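Local coordinates for putative nucleoprotein (PDB 4EWC) that encapsidates the negative-strand genomic RNA of infectious salmon anemia virus, shielding it from nucleases and forming the ribonucleoprotein template for transcription and replication, at residues D373-C376 against T377-L380; A409-F412 against M413-G416. All coordinates share one frame; numbering follows the deposited sequence.

Contact 1: residues D373-C376 against T377-L380; sequences DTLC and TSFL
The flat group here is the Phe379 ring, which meets the preceding turn of the same α-helix, 369-381. Cys376 CA sits at an edge of the ring, near its plane. Leu375 O approaches the ring obliquely, 3.3 Å from Phe379 CD2. Leu375 and Phe379 are four residues apart, and their side chains run next to each other in the same direction. Leu375 CD1 comes 3.6 Å from Phe379 CE2. With CG anti to the backbone N (chi1 178°), the leucine runs alongside the ring. Leu375 also packs on Thr356 of helix 350-358 and Leu318 of helix 315-326, while Phe379 packs on Gln352 and, in loops, on Leu294 and Pro384. Another face of the helix is covered by Leu537 of the second subunit, against Thr374 and Thr377.

The backbone is held by the usual i to i+4 bonds. Thr377 N reaches Asp373 O at 2.8 Å, and Ser378 N reaches Thr374 O at 2.9 Å. Leu375 O takes two donors, Phe379 N and the hydroxyl of Ser378. That hydroxyl folds back to it from between the backbone N and carbonyl carbon (chi1 72°). Gln352 adds a weak bond to Ser378 OG, and Thr377 OG1 is bonded to Tyr291 OH. The last of these four backbone bonds is longer and more bent: Leu380 N to Cys376 O, 3.3 Å, with 138° at the hydrogen.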
loop_
_atom_site.group_PDB
_atom_site.type_symbol
_atom_site.label_atom_id
_atom_site.label_comp_id
_atom_site.label_asym_id
_atom_site.label_seq_id
_atom_site.Cartn_x
_atom_site.Cartn_y
_atom_site.Cartn_z
ATOM N N ASP A 373 -11.818 -22.668 15.786
ATOM C CA ASP A 373 -10.891 -22.161 14.795
ATOM C C ASP A 373 -11.601 -21.605 13.584
ATOM O O ASP A 373 -11.251 -20.520 13.104
ATOM C CB ASP A 373 -9.928 -23.258 14.334
ATOM C CG ASP A 373 -8.830 -23.526 15.343
ATOM O OD1 ASP A 373 -8.723 -22.732 16.310
ATOM O OD2 ASP A 373 -8.099 -24.526 15.182
ATOM N N THR A 374 -12.575 -22.356 13.083
ATOM C CA THR A 374 -13.389 -21.899 11.974
ATOM C C THR A 374 -13.999 -20.541 12.328
ATOM O O THR A 374 -13.933 -19.610 11.539
ATOM C CB THR A 374 -14.553 -22.877 11.681
ATOM O OG1 THR A 374 -14.053 -24.214 11.597
ATOM C CG2 THR A 374 -15.262 -22.501 10.388
ATOM N N LEU A 375 -14.570 -20.442 13.528
ATOM C CA LEU A 375 -15.191 -19.211 13.999
ATOM C C LEU A 375 -14.207 -18.031 14.040
ATOM O O LEU A 375 -14.482 -16.952 13.509
ATOM C CB LEU A 375 -15.829 -19.406 15.375
ATOM C CG LEU A 375 -16.460 -18.107 15.909
ATOM C CD1 LEU A 375 -17.619 -17.657 15.026
ATOM C CD2 LEU A 375 -16.899 -18.218 17.356
ATOM N N CYS A 376 -13.063 -18.258 14.667
ATOM C CA CYS A 376 -11.985 -17.292 14.692
ATOM C C CYS A 376 -11.612 -16.825 13.300
ATOM O O CYS A 376 -11.504 -15.608 13.063
ATOM C CB CYS A 376 -10.759 -17.883 15.388
ATOM S SG CYS A 376 -11.010 -18.165 17.125
ATOM N N THR A 377 -11.417 -17.780 12.388
ATOM C CA THR A 377 -11.043 -17.452 11.013
ATOM C C THR A 377 -12.126 -16.607 10.351
ATOM O O THR A 377 -11.819 -15.653 9.637
ATOM C CB THR A 377 -10.815 -18.706 10.163
ATOM O OG1 THR A 377 -9.705 -19.438 10.692
ATOM C CG2 THR A 377 -10.525 -18.327 8.721
ATOM N N SER A 378 -13.387 -16.952 10.604
ATOM C CA SER A 378 -14.493 -16.216 10.032
ATOM C C SER A 378 -14.457 -14.770 10.504
ATOM O O SER A 378 -14.766 -13.844 9.752
ATOM C CB SER A 378 -15.839 -16.868 10.387
ATOM O OG SER A 378 -16.183 -16.687 11.752
ATOM N N PHE A 379 -14.053 -14.591 11.752
ATOM C CA PHE A 379 -13.979 -13.274 12.353
ATOM C C PHE A 379 -12.919 -12.402 11.684
ATOM O O PHE A 379 -13.037 -11.190 11.682
ATOM C CB PHE A 379 -13.761 -13.398 13.856
ATOM C CG PHE A 379 -15.036 -13.476 14.626
ATOM C CD1 PHE A 379 -16.054 -12.556 14.378
ATOM C CD2 PHE A 379 -15.240 -14.457 15.584
ATOM C CE1 PHE A 379 -17.252 -12.607 15.086
ATOM C CE2 PHE A 379 -16.441 -14.525 16.288
ATOM C CZ PHE A 379 -17.457 -13.600 16.034
ATOM N N LEU A 380 -11.904 -13.030 11.102
ATOM C CA LEU A 380 -10.941 -12.314 10.281
ATOM C C LEU A 380 -11.548 -11.878 8.953
ATOM O O LEU A 380 -11.180 -10.847 8.412
ATOM C CB LEU A 380 -9.726 -13.186 9.979
ATOM C CG LEU A 380 -8.932 -13.788 11.124
ATOM C CD1 LEU A 380 -7.721 -14.450 10.509
ATOM C CD2 LEU A 380 -8.532 -12.742 12.170
#

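Contact 2: residues A409-F412 against M413-G416; sequences AMDF and MKNG
Asp411 closes an Asx turn through one carboxylate oxygen. Asp411 OD1 accepts from the backbone N of Met413 at 2.9 Å. It also takes a weak bond from the backbone N of Lys414, at 3.3 Å. The Met413 N lies on the anti side of OD1, 27° out of the carboxylate plane. Asp411 CG is anti to its own N (chi1 -165°), which places OD1 within bonding distance of the backbone N of Met413.

This is the tight part. Asp411 and Phe412 are buried against helix 142-162, where Asp411 touches Ala144 and Phe412 touches Ser148 and Ile151. Asp411 N is in turn bonded to the carboxylate of Asp418, on helix 417-425.

The other side is looser. Lys414 is partly exposed, and its chain crosses the carboxylate with carbon atoms. Lys414 CG is 3.7 Å from Asp411 OD2, and Lys414 CE is 3.8 Å from Asp411 CB. The amine goes past: Lys414 NZ stays 5.3 Å from Asp411 OD2, so no salt bridge forms. It makes a weak bond to Asn415 OD1 instead. That oxygen has a stronger partner in the backbone N of Glu417, a second Asx turn, beside the N-cap Gly416 of helix 417-425.

The chemistry is that of a buried acid whose OD1 takes one good and one weak backbone N-H. These donors and the nearby lysine may favour the ionised form of Asp411, though the carboxylate of Asp418 may offset this.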
loop_
_atom_site.group_PDB
_atom_site.type_symbol
_atom_site.label_atom_id
_atom_site.label_comp_id
_atom_site.label_asym_id
_atom_site.label_seq_id
_atom_site.Cartn_x
_atom_site.Cartn_y
_atom_site.Cartn_z
ATOM N N ALA A 409 -21.468 20.338 20.650
ATOM C CA ALA A 409 -22.250 20.036 19.450
ATOM C C ALA A 409 -21.509 19.106 18.487
ATOM O O ALA A 409 -21.862 19.002 17.321
ATOM C CB ALA A 409 -22.664 21.321 18.742
HETATM N N MSE A 410 -20.469 18.439 18.972
HETATM C CA MSE A 410 -19.677 17.609 18.082
HETATM C C MSE A 410 -20.069 16.140 18.145
HETATM O O MSE A 410 -20.626 15.678 19.141
HETATM C CB MSE A 410 -18.188 17.804 18.332
HETATM C CG MSE A 410 -17.615 18.985 17.588
HETATM SE SE MSE A 410 -15.814 19.349 18.186
HETATM C CE MSE A 410 -15.196 20.541 16.752
ATOM N N ASP A 411 -19.802 15.418 17.062
ATOM C CA ASP A 411 -20.097 14.000 17.006
ATOM C C ASP A 411 -18.810 13.244 16.744
ATOM O O ASP A 411 -18.202 13.358 15.660
ATOM C CB ASP A 411 -21.115 13.707 15.902
ATOM C CG ASP A 411 -21.723 12.340 16.029
ATOM O OD1 ASP A 411 -21.132 11.478 16.730
ATOM O OD2 ASP A 411 -22.797 12.108 15.433
ATOM N N PHE A 412 -18.383 12.466 17.730
ATOM C CA PHE A 412 -17.147 11.685 17.577
ATOM C C PHE A 412 -17.435 10.218 17.292
ATOM O O PHE A 412 -16.508 9.426 17.197
ATOM C CB PHE A 412 -16.291 11.791 18.830
ATOM C CG PHE A 412 -15.867 13.200 19.165
ATOM C CD1 PHE A 412 -15.240 14.003 18.216
ATOM C CD2 PHE A 412 -16.086 13.718 20.438
ATOM C CE1 PHE A 412 -14.833 15.293 18.540
ATOM C CE2 PHE A 412 -15.687 14.990 20.759
ATOM C CZ PHE A 412 -15.055 15.784 19.815
HETATM N N MSE A 413 -18.721 9.871 17.187
HETATM C CA MSE A 413 -19.154 8.502 16.931
HETATM C C MSE A 413 -19.309 8.193 15.440
HETATM O O MSE A 413 -18.852 7.151 14.981
HETATM C CB MSE A 413 -20.482 8.202 17.633
HETATM C CG MSE A 413 -20.497 8.356 19.148
HETATM SE SE MSE A 413 -19.290 7.216 20.190
HETATM C CE MSE A 413 -19.991 5.452 19.747
ATOM N N LYS A 414 -19.957 9.092 14.697
ATOM C CA LYS A 414 -20.285 8.839 13.286
ATOM C C LYS A 414 -19.063 8.733 12.361
ATOM O O LYS A 414 -19.061 7.934 11.432
ATOM C CB LYS A 414 -21.257 9.886 12.726
ATOM C CG LYS A 414 -20.652 11.300 12.579
ATOM C CD LYS A 414 -21.551 12.268 11.797
ATOM C CE LYS A 414 -21.220 13.734 12.110
ATOM N NZ LYS A 414 -19.909 14.222 11.543
ATOM N N ASN A 415 -18.049 9.552 12.609
ATOM C CA ASN A 415 -16.818 9.540 11.834
ATOM C C ASN A 415 -15.761 10.433 12.484
ATOM O O ASN A 415 -15.931 10.873 13.618
ATOM C CB ASN A 415 -17.057 9.920 10.371
ATOM C CG ASN A 415 -17.739 11.276 10.209
ATOM O OD1 ASN A 415 -17.362 12.265 10.852
ATOM N ND2 ASN A 415 -18.738 11.328 9.336
ATOM N N GLY A 416 -14.675 10.703 11.769
ATOM C CA GLY A 416 -13.586 11.486 12.328
ATOM C C GLY A 416 -13.539 12.959 11.956
ATOM O O GLY A 416 -12.528 13.611 12.207
#

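The two contacts lie in series along the chain and do not touch. Their centres are 31 Å apart, and their nearest atoms are about 19 Å apart. Contact 1 belongs to the helical bundle of the nucleoprotein, contact 2 to the C-terminal region shared with orthomyxovirus nucleoproteins. The centre of each lies about 20 Å from the centre of the chain. Contact 1 also packs against the second subunit, through Leu537 and Asn517 of that subunit. Both are local packing: 373-380 lies within one regular helix, whereas 409-416 is in the loop that leads into helix 417-425.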